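Local atomic coordinates of nucleoprotein (PDB entry 6M7D), a protein that coats the viral genomic RNA, one subunit per six nucleotides, to form the helical nucleocapsid that shields it from nucleases and serves as the polymerase template. Residues A[168-179]-A[250-261]; A[281-289]-A[361-369]. All coordinates share one frame; numbering follows the deposited sequence.

Contact 1 of 2, residues A[168-179]-A[250-261]. With nucleotides of chain B.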
loop_
_atom_site.group_PDB
_atom_site.type_symbol
_atom_site.label_atom_id
_atom_site.label_comp_id
_atom_site.label_asym_id
_atom_site.label_seq_id
_atom_site.Cartn_x
_atom_site.Cartn_y
_atom_site.Cartn_z
ATOM N N GLY A 168 12.076 -1.713 14.406
ATOM C CA GLY A 168 11.656 -0.860 13.316
ATOM C C GLY A 168 12.022 -1.429 11.965
ATOM O O GLY A 168 11.251 -1.319 11.017
ATOM N N ALA A 169 13.199 -2.042 11.856
ATOM C CA ALA A 169 13.555 -2.727 10.619
ATOM C C ALA A 169 12.511 -3.775 10.260
ATOM O O ALA A 169 11.971 -3.780 9.146
ATOM C CB ALA A 169 14.933 -3.369 10.752
ATOM N N ILE A 170 12.189 -4.648 11.214
ATOM C CA ILE A 170 11.248 -5.737 10.939
ATOM C C ILE A 170 9.873 -5.187 10.564
ATOM O O ILE A 170 9.252 -5.611 9.578
ATOM C CB ILE A 170 11.165 -6.686 12.147
ATOM C CG1 ILE A 170 12.545 -7.249 12.473
ATOM C CG2 ILE A 170 10.197 -7.809 11.875
ATOM C CD1 ILE A 170 12.568 -8.104 13.709
ATOM N N ILE A 171 9.378 -4.228 11.341
ATOM C CA ILE A 171 8.027 -3.724 11.126
ATOM C C ILE A 171 7.946 -2.925 9.833
ATOM O O ILE A 171 6.974 -3.040 9.074
ATOM C CB ILE A 171 7.586 -2.906 12.348
ATOM C CG1 ILE A 171 7.437 -3.836 13.548
ATOM C CG2 ILE A 171 6.296 -2.179 12.072
ATOM C CD1 ILE A 171 7.155 -3.135 14.820
ATOM N N VAL A 172 8.964 -2.110 9.556
ATOM C CA VAL A 172 9.037 -1.383 8.300
ATOM C C VAL A 172 9.001 -2.346 7.131
ATOM O O VAL A 172 8.387 -2.064 6.100
ATOM C CB VAL A 172 10.302 -0.508 8.280
ATOM C CG1 VAL A 172 10.787 -0.270 6.869
ATOM C CG2 VAL A 172 10.013 0.794 8.938
ATOM N N GLN A 173 9.643 -3.503 7.273
ATOM C CA GLN A 173 9.627 -4.455 6.174
ATOM C C GLN A 173 8.263 -5.102 6.005
ATOM O O GLN A 173 7.853 -5.393 4.878
ATOM C CB GLN A 173 10.699 -5.505 6.392
ATOM C CG GLN A 173 12.076 -4.978 6.212
ATOM C CD GLN A 173 13.095 -6.058 6.295
ATOM O OE1 GLN A 173 13.503 -6.612 5.287
ATOM N NE2 GLN A 173 13.511 -6.379 7.505
ATOM N N VAL A 174 7.545 -5.334 7.099
ATOM C CA VAL A 174 6.169 -5.814 6.974
ATOM C C VAL A 174 5.324 -4.805 6.202
ATOM O O VAL A 174 4.538 -5.161 5.309
ATOM C CB VAL A 174 5.585 -6.109 8.366
ATOM C CG1 VAL A 174 4.129 -6.503 8.263
ATOM C CG2 VAL A 174 6.381 -7.197 9.045
ATOM N N TRP A 175 5.498 -3.524 6.505
ATOM C CA TRP A 175 4.768 -2.494 5.773
ATOM C C TRP A 175 5.185 -2.440 4.304
ATOM O O TRP A 175 4.350 -2.240 3.409
ATOM C CB TRP A 175 4.978 -1.151 6.456
ATOM C CG TRP A 175 4.236 -1.023 7.732
ATOM C CD1 TRP A 175 4.590 -1.532 8.938
ATOM C CD2 TRP A 175 3.002 -0.343 7.932
ATOM N NE1 TRP A 175 3.658 -1.211 9.881
ATOM C CE2 TRP A 175 2.668 -0.480 9.289
ATOM C CE3 TRP A 175 2.146 0.372 7.098
ATOM C CZ2 TRP A 175 1.524 0.070 9.825
ATOM C CZ3 TRP A 175 1.012 0.911 7.634
ATOM C CH2 TRP A 175 0.713 0.765 8.984
ATOM N N ILE A 176 6.478 -2.609 4.035
ATOM C CA ILE A 176 6.952 -2.632 2.657
ATOM C C ILE A 176 6.315 -3.785 1.904
ATOM O O ILE A 176 6.012 -3.677 0.711
ATOM C CB ILE A 176 8.488 -2.707 2.616
ATOM C CG1 ILE A 176 9.099 -1.426 3.157
ATOM C CG2 ILE A 176 8.971 -2.892 1.208
ATOM C CD1 ILE A 176 10.562 -1.532 3.411
ATOM N N VAL A 177 6.100 -4.910 2.585
ATOM C CA VAL A 177 5.336 -5.991 1.974
ATOM C C VAL A 177 3.947 -5.498 1.603
ATOM O O VAL A 177 3.491 -5.689 0.472
ATOM C CB VAL A 177 5.267 -7.212 2.905
ATOM C CG1 VAL A 177 4.291 -8.217 2.351
ATOM C CG2 VAL A 177 6.630 -7.835 3.063
ATOM N N LEU A 178 3.270 -4.829 2.538
ATOM C CA LEU A 178 1.930 -4.321 2.243
ATOM C C LEU A 178 1.908 -3.428 1.010
ATOM O O LEU A 178 0.874 -3.321 0.345
ATOM C CB LEU A 178 1.358 -3.555 3.437
ATOM C CG LEU A 178 -0.070 -3.038 3.213
ATOM C CD1 LEU A 178 -1.020 -4.196 3.054
ATOM C CD2 LEU A 178 -0.543 -2.113 4.305
ATOM N N VAL A 179 3.026 -2.771 0.696
ATOM C CA VAL A 179 3.044 -1.853 -0.449
ATOM C C VAL A 179 2.495 -2.520 -1.709
ATOM O O VAL A 179 1.757 -1.898 -2.482
ATOM C CB VAL A 179 4.458 -1.294 -0.691
ATOM C CG1 VAL A 179 4.485 -0.461 -1.957
ATOM C CG2 VAL A 179 4.895 -0.454 0.458
ATOM N N LEU A 250 10.163 4.785 13.768
ATOM C CA LEU A 250 9.325 3.763 13.162
ATOM C C LEU A 250 8.059 4.363 12.571
ATOM O O LEU A 250 7.640 3.971 11.482
ATOM C CB LEU A 250 8.982 2.695 14.193
ATOM C CG LEU A 250 8.255 1.447 13.710
ATOM C CD1 LEU A 250 8.744 1.023 12.342
ATOM C CD2 LEU A 250 8.478 0.346 14.707
ATOM N N GLU A 251 7.433 5.308 13.266
ATOM C CA GLU A 251 6.229 5.924 12.725
ATOM C C GLU A 251 6.548 6.771 11.503
ATOM O O GLU A 251 5.767 6.804 10.545
ATOM C CB GLU A 251 5.542 6.760 13.796
ATOM C CG GLU A 251 5.141 5.976 15.020
ATOM C CD GLU A 251 4.618 6.860 16.127
ATOM O OE1 GLU A 251 4.301 8.033 15.853
ATOM O OE2 GLU A 251 4.526 6.387 17.276
ATOM N N LYS A 252 7.694 7.453 11.510
ATOM C CA LYS A 252 8.130 8.187 10.327
ATOM C C LYS A 252 8.331 7.253 9.147
ATOM O O LYS A 252 7.902 7.548 8.027
ATOM C CB LYS A 252 9.425 8.940 10.623
ATOM C CG LYS A 252 9.276 10.231 11.404
ATOM C CD LYS A 252 10.628 10.658 11.933
ATOM C CE LYS A 252 10.552 11.925 12.740
ATOM N NZ LYS A 252 10.552 13.140 11.887
ATOM N N ASN A 253 8.986 6.119 9.374
ATOM C CA ASN A 253 9.229 5.183 8.285
ATOM C C ASN A 253 7.946 4.512 7.821
ATOM O O ASN A 253 7.801 4.206 6.635
ATOM C CB ASN A 253 10.242 4.142 8.721
ATOM C CG ASN A 253 11.604 4.716 8.919
ATOM O OD1 ASN A 253 12.012 5.622 8.208
ATOM N ND2 ASN A 253 12.326 4.189 9.886
ATOM N N ILE A 254 7.016 4.271 8.740
ATOM C CA ILE A 254 5.710 3.740 8.378
ATOM C C ILE A 254 4.957 4.744 7.525
ATOM O O ILE A 254 4.250 4.370 6.588
ATOM C CB ILE A 254 4.927 3.359 9.649
ATOM C CG1 ILE A 254 5.422 2.028 10.194
ATOM C CG2 ILE A 254 3.447 3.289 9.383
ATOM C CD1 ILE A 254 4.983 1.760 11.592
ATOM N N GLN A 255 5.112 6.035 7.816
ATOM C CA GLN A 255 4.488 7.051 6.978
ATOM C C GLN A 255 5.137 7.124 5.605
ATOM O O GLN A 255 4.455 7.388 4.615
ATOM C CB GLN A 255 4.549 8.410 7.662
ATOM C CG GLN A 255 3.590 8.558 8.805
ATOM C CD GLN A 255 2.148 8.496 8.366
ATOM O OE1 GLN A 255 1.674 9.356 7.636
ATOM N NE2 GLN A 255 1.437 7.480 8.823
ATOM N N ILE A 256 6.444 6.894 5.525
ATOM C CA ILE A 256 7.109 6.794 4.227
ATOM C C ILE A 256 6.534 5.630 3.420
ATOM O O ILE A 256 6.099 5.784 2.266
ATOM C CB ILE A 256 8.627 6.650 4.435
ATOM C CG1 ILE A 256 9.194 7.924 5.058
ATOM C CG2 ILE A 256 9.327 6.322 3.140
ATOM C CD1 ILE A 256 10.533 7.751 5.692
ATOM N N VAL A 257 6.516 4.446 4.026
ATOM C CA VAL A 257 5.977 3.269 3.359
ATOM C C VAL A 257 4.519 3.488 2.975
ATOM O O VAL A 257 4.069 3.030 1.925
ATOM C CB VAL A 257 6.145 2.028 4.251
ATOM C CG1 VAL A 257 5.421 0.872 3.650
ATOM C CG2 VAL A 257 7.599 1.687 4.412
ATOM N N GLY A 258 3.760 4.191 3.812
ATOM C CA GLY A 258 2.365 4.424 3.510
ATOM C C GLY A 258 2.161 5.426 2.402
ATOM O O GLY A 258 1.188 5.337 1.654
ATOM N N ASN A 259 3.053 6.406 2.298
ATOM C CA ASN A 259 3.105 7.246 1.112
ATOM C C ASN A 259 3.324 6.403 -0.131
ATOM O O ASN A 259 2.861 6.760 -1.217
ATOM C CB ASN A 259 4.203 8.297 1.294
ATOM C CG ASN A 259 4.652 8.923 -0.006
ATOM O OD1 ASN A 259 4.003 9.829 -0.529
ATOM N ND2 ASN A 259 5.783 8.462 -0.526
ATOM N N TYR A 260 4.017 5.275 0.012
ATOM C CA TYR A 260 4.094 4.329 -1.105
ATOM C C TYR A 260 2.842 3.468 -1.249
ATOM O O TYR A 260 2.544 3.003 -2.350
ATOM C CB TYR A 260 5.308 3.424 -0.960
ATOM C CG TYR A 260 6.597 4.121 -1.243
ATOM C CD1 TYR A 260 6.932 4.501 -2.525
ATOM C CD2 TYR A 260 7.478 4.412 -0.224
ATOM C CE1 TYR A 260 8.108 5.144 -2.782
ATOM C CE2 TYR A 260 8.651 5.056 -0.472
ATOM C CZ TYR A 260 8.964 5.417 -1.750
ATOM O OH TYR A 260 10.148 6.053 -1.984
ATOM N N ILE A 261 2.115 3.226 -0.159
ATOM C CA ILE A 261 0.892 2.430 -0.202
ATOM C C ILE A 261 -0.295 3.247 -0.681
ATOM O O ILE A 261 -1.257 2.682 -1.208
ATOM C CB ILE A 261 0.601 1.828 1.185
ATOM C CG1 ILE A 261 1.738 0.914 1.625
ATOM C CG2 ILE A 261 -0.678 1.034 1.200
ATOM C CD1 ILE A 261 1.638 0.493 3.052
ATOM P P U B 6 11.046 3.240 -8.719
ATOM O OP1 U B 6 12.501 3.173 -8.928
ATOM O OP2 U B 6 10.347 2.076 -8.158
ATOM O "O5'" U B 6 10.723 4.496 -7.808
ATOM C "C5'" U B 6 11.011 5.814 -8.243
ATOM C "C4'" U B 6 10.278 6.833 -7.416
ATOM O "O4'" U B 6 8.876 6.842 -7.778
ATOM C "C3'" U B 6 10.257 6.585 -5.921
ATOM O "O3'" U B 6 11.472 6.924 -5.261
ATOM C "C2'" U B 6 9.045 7.395 -5.481
ATOM O "O2'" U B 6 9.352 8.778 -5.430
ATOM C "C1'" U B 6 8.090 7.162 -6.653
ATOM N N1 U B 6 7.133 6.059 -6.378
ATOM C C2 U B 6 5.944 6.381 -5.754
ATOM O O2 U B 6 5.639 7.507 -5.443
ATOM N N3 U B 6 5.100 5.347 -5.493
ATOM C C4 U B 6 5.322 4.029 -5.780
ATOM O O4 U B 6 4.462 3.209 -5.481
ATOM C C5 U B 6 6.571 3.764 -6.420
ATOM C C6 U B 6 7.409 4.757 -6.687
#
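V257 is the central bump of this helix pair: its side chain enters the hollow between V172, W175, I176 and V179 as a knob into a hole. Its CG1, anti to the backbone N (chi1 172°), points at the W175 backbone and lies 3.5 Å from W175 CB, while V257 CG2 turns the other way and meets I176 CG1 at 3.7 Å. Segments 168-179 and 250-261 run almost parallel, 6° between their axes, which approach to 8.9 Å.

One turn earlier, I254 lies over one face of the W175 indole. Its CG2 sits 3.6 Å from the centroid of the six-membered ring, nearly on the ring normal, a CH-pi contact, and I254 CD1 reaches on toward NE1. I261 CD1 comes instead to the edge of the same ring, near CE3, and presses on L178 CD2 at 3.6 Å. At the start of the pair G168 offers no side chain, and the fork of L250 settles there, with L250 CD1 3.6 Å from G168 CA and its other methyl against I171 CD1. V172 CG2 touches both L250 CD1 and N253 CB. At the far end V179 CG2 wedges between V257 and I261.

Helix 188-202 covers I176 and V257 through F199, and helix 227-239 adds M233 beside W175. Y260 leads away from this apolar seam: R195 makes a cation-pi contact with it, and its CD1 lies 3.6 Å from N3 of U6 of chain B, so this parallel helix packing ends at the RNA-binding site.

Contact 2 of 2, residues A[281-289]-A[361-369]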
loop_
_atom_site.group_PDB
_atom_site.type_symbol
_atom_site.label_atom_id
_atom_site.label_comp_id
_atom_site.label_asym_id
_atom_site.label_seq_id
_atom_site.Cartn_x
_atom_site.Cartn_y
_atom_site.Cartn_z
ATOM N N MET A 281 -4.821 18.342 -23.457
ATOM C CA MET A 281 -4.587 18.370 -24.885
ATOM C C MET A 281 -5.900 18.506 -25.647
ATOM O O MET A 281 -6.990 18.363 -25.093
ATOM C CB MET A 281 -3.842 17.121 -25.320
ATOM C CG MET A 281 -2.365 17.160 -25.019
ATOM S SD MET A 281 -1.726 15.516 -24.708
ATOM C CE MET A 281 -0.005 15.792 -25.027
ATOM N N ALA A 282 -5.779 18.799 -26.943
ATOM C CA ALA A 282 -6.953 19.080 -27.762
ATOM C C ALA A 282 -7.841 17.859 -27.899
ATOM O O ALA A 282 -9.029 17.977 -28.212
ATOM C CB ALA A 282 -6.526 19.575 -29.142
ATOM N N ALA A 283 -7.284 16.672 -27.673
ATOM C CA ALA A 283 -8.083 15.464 -27.772
ATOM C C ALA A 283 -9.161 15.397 -26.707
ATOM O O ALA A 283 -10.124 14.644 -26.866
ATOM C CB ALA A 283 -7.185 14.243 -27.691
ATOM N N LEU A 284 -9.034 16.172 -25.631
ATOM C CA LEU A 284 -10.078 16.217 -24.619
ATOM C C LEU A 284 -11.367 16.809 -25.157
ATOM O O LEU A 284 -12.429 16.581 -24.576
ATOM C CB LEU A 284 -9.613 17.026 -23.416
ATOM C CG LEU A 284 -8.674 16.383 -22.405
ATOM C CD1 LEU A 284 -8.386 17.379 -21.307
ATOM C CD2 LEU A 284 -9.269 15.116 -21.844
ATOM N N THR A 285 -11.292 17.570 -26.246
ATOM C CA THR A 285 -12.463 18.152 -26.885
ATOM C C THR A 285 -13.304 17.122 -27.614
ATOM O O THR A 285 -14.387 17.458 -28.090
ATOM C CB THR A 285 -12.024 19.242 -27.857
ATOM O OG1 THR A 285 -11.272 18.650 -28.919
ATOM C CG2 THR A 285 -11.147 20.237 -27.147
ATOM N N LEU A 286 -12.835 15.885 -27.706
ATOM C CA LEU A 286 -13.603 14.816 -28.314
ATOM C C LEU A 286 -14.816 14.465 -27.464
ATOM O O LEU A 286 -14.801 14.576 -26.239
ATOM C CB LEU A 286 -12.730 13.583 -28.490
ATOM C CG LEU A 286 -12.231 13.308 -29.902
ATOM C CD1 LEU A 286 -11.399 14.448 -30.402
ATOM C CD2 LEU A 286 -11.428 12.050 -29.879
ATOM N N SER A 287 -15.878 14.037 -28.136
ATOM C CA SER A 287 -17.079 13.611 -27.438
ATOM C C SER A 287 -16.948 12.210 -26.868
ATOM O O SER A 287 -17.752 11.829 -26.016
ATOM C CB SER A 287 -18.276 13.684 -28.375
ATOM O OG SER A 287 -18.110 12.802 -29.462
ATOM N N ASN A 288 -15.954 11.443 -27.318
ATOM C CA ASN A 288 -15.692 10.135 -26.733
ATOM C C ASN A 288 -15.355 10.257 -25.260
ATOM O O ASN A 288 -15.718 9.394 -24.453
ATOM C CB ASN A 288 -14.535 9.450 -27.454
ATOM C CG ASN A 288 -14.817 9.182 -28.889
ATOM O OD1 ASN A 288 -14.919 8.034 -29.300
ATOM N ND2 ASN A 288 -14.927 10.241 -29.681
ATOM N N LEU A 289 -14.645 11.314 -24.898
ATOM C CA LEU A 289 -14.115 11.480 -23.561
ATOM C C LEU A 289 -15.027 12.289 -22.664
ATOM O O LEU A 289 -14.771 12.360 -21.462
ATOM C CB LEU A 289 -12.742 12.151 -23.632
ATOM C CG LEU A 289 -11.781 11.647 -24.700
ATOM C CD1 LEU A 289 -10.495 12.422 -24.634
ATOM C CD2 LEU A 289 -11.516 10.177 -24.528
ATOM N N MET A 361 -8.761 5.330 -28.909
ATOM C CA MET A 361 -8.430 6.341 -27.913
ATOM C C MET A 361 -7.011 6.157 -27.396
ATOM O O MET A 361 -6.311 7.132 -27.131
ATOM C CB MET A 361 -9.437 6.300 -26.771
ATOM C CG MET A 361 -10.741 6.980 -27.098
ATOM S SD MET A 361 -10.528 8.650 -27.703
ATOM C CE MET A 361 -11.046 8.457 -29.402
ATOM N N PHE A 362 -6.568 4.910 -27.275
ATOM C CA PHE A 362 -5.190 4.628 -26.898
ATOM C C PHE A 362 -4.214 5.200 -27.916
ATOM O O PHE A 362 -3.279 5.935 -27.566
ATOM C CB PHE A 362 -5.019 3.118 -26.762
ATOM C CG PHE A 362 -3.689 2.697 -26.236
ATOM C CD1 PHE A 362 -3.271 3.085 -24.983
ATOM C CD2 PHE A 362 -2.864 1.892 -26.986
ATOM C CE1 PHE A 362 -2.056 2.691 -24.500
ATOM C CE2 PHE A 362 -1.651 1.499 -26.500
ATOM C CZ PHE A 362 -1.247 1.901 -25.256
ATOM N N LEU A 363 -4.426 4.879 -29.191
ATOM C CA LEU A 363 -3.553 5.373 -30.241
ATOM C C LEU A 363 -3.672 6.875 -30.412
ATOM O O LEU A 363 -2.690 7.529 -30.760
ATOM C CB LEU A 363 -3.863 4.661 -31.550
ATOM C CG LEU A 363 -3.545 3.173 -31.548
ATOM C CD1 LEU A 363 -3.765 2.603 -32.916
ATOM C CD2 LEU A 363 -2.135 2.941 -31.083
ATOM N N LEU A 364 -4.845 7.444 -30.143
ATOM C CA LEU A 364 -4.993 8.887 -30.194
ATOM C C LEU A 364 -4.218 9.563 -29.080
ATOM O O LEU A 364 -3.627 10.627 -29.288
ATOM C CB LEU A 364 -6.463 9.263 -30.110
ATOM C CG LEU A 364 -6.673 10.766 -30.097
ATOM C CD1 LEU A 364 -6.406 11.331 -31.476
ATOM C CD2 LEU A 364 -8.053 11.089 -29.629
ATOM N N GLY A 365 -4.237 8.985 -27.882
ATOM C CA GLY A 365 -3.417 9.515 -26.815
ATOM C C GLY A 365 -1.948 9.470 -27.160
ATOM O O GLY A 365 -1.214 10.427 -26.912
ATOM N N GLN A 366 -1.501 8.363 -27.746
ATOM C CA GLN A 366 -0.112 8.277 -28.180
ATOM C C GLN A 366 0.198 9.296 -29.264
ATOM O O GLN A 366 1.301 9.841 -29.315
ATOM C CB GLN A 366 0.197 6.881 -28.685
ATOM C CG GLN A 366 0.161 5.837 -27.636
ATOM C CD GLN A 366 0.400 4.494 -28.207
ATOM O OE1 GLN A 366 0.154 4.253 -29.376
ATOM N NE2 GLN A 366 0.910 3.604 -27.389
ATOM N N ALA A 367 -0.764 9.558 -30.147
ATOM C CA ALA A 367 -0.539 10.476 -31.254
ATOM C C ALA A 367 -0.446 11.915 -30.772
ATOM O O ALA A 367 0.450 12.657 -31.181
ATOM C CB ALA A 367 -1.653 10.322 -32.283
ATOM N N VAL A 368 -1.378 12.340 -29.918
ATOM C CA VAL A 368 -1.317 13.702 -29.409
ATOM C C VAL A 368 -0.165 13.875 -28.437
ATOM O O VAL A 368 0.352 14.984 -28.290
ATOM C CB VAL A 368 -2.650 14.124 -28.758
ATOM C CG1 VAL A 368 -3.797 13.820 -29.675
ATOM C CG2 VAL A 368 -2.847 13.450 -27.425
ATOM N N ALA A 369 0.267 12.806 -27.773
ATOM C CA ALA A 369 1.395 12.915 -26.866
ATOM C C ALA A 369 2.715 12.980 -27.615
ATOM O O ALA A 369 3.697 13.512 -27.092
ATOM C CB ALA A 369 1.390 11.746 -25.887
#
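Facing one side of helix 361-369, residues 281-289 run as a loop with a single 3-10 turn at 282-285, their nearest CA atoms still 7.2 Å apart at A283 and V368. The separation is bridged mostly by side chains, almost wholly apolar, with M281 CE also resting on the helix backbone. M281 reaches the C-terminal end of segment 361-369: its CG is anti to the carbonyl carbon (chi1 -78°), and the chain then carries SD to 3.6 Å from V368 CG2 and the CE methyl over the backbone of V368 and A369. The short side chain of A283 fits between two successive turns of the helix, its CB 3.8 Å from L364 CD2 and 3.9 Å from V368 CG1.

L286 and L364 reach toward each other tip to tip, CD2 to CD2 at 3.5 Å. L286 CD2 also touches M361 CE, so it meets M361 and L364, a turn apart. M361 is bent at chi2 and chi3, which folds its thioether back among the loop residues: CE lies against the amide of N288, 3.9 Å from its CG, and SD takes L289 CD2 at 3.7 Å. M281 and L289, the first and last residues of 281-289, are buried, whereas N288 is exposed beside M361.

The loop connects helix 267-277 to helix 290-305. Helix 330-343 touches it through Y335, which meets both M281 and A283, and through Q343, which meets M281. The same helix reaches Q366 of helix 359-370 through V341, so it lies against both partners.

How the contacts relate
The centre of contact 1 is about 9 Å from that of the chain, and the contact is a buried pairing of two regular helices, whereas contact 2, with its centre about 31 Å out, sets a loop against one helix and is only partly buried. They share no element and do not touch: their centres stand 38 Å apart, and along the sequence the first closes before the second opens. Both are apolar, but contact 1 packs valine, isoleucine and leucine with an indole face, while contact 2 leans on two methionines with leucine, valine and alanine methyls. Contact 1 carries an RNA-binding tyrosine; contact 2 stays about 12 Å from the nucleic acid at its nearest atom.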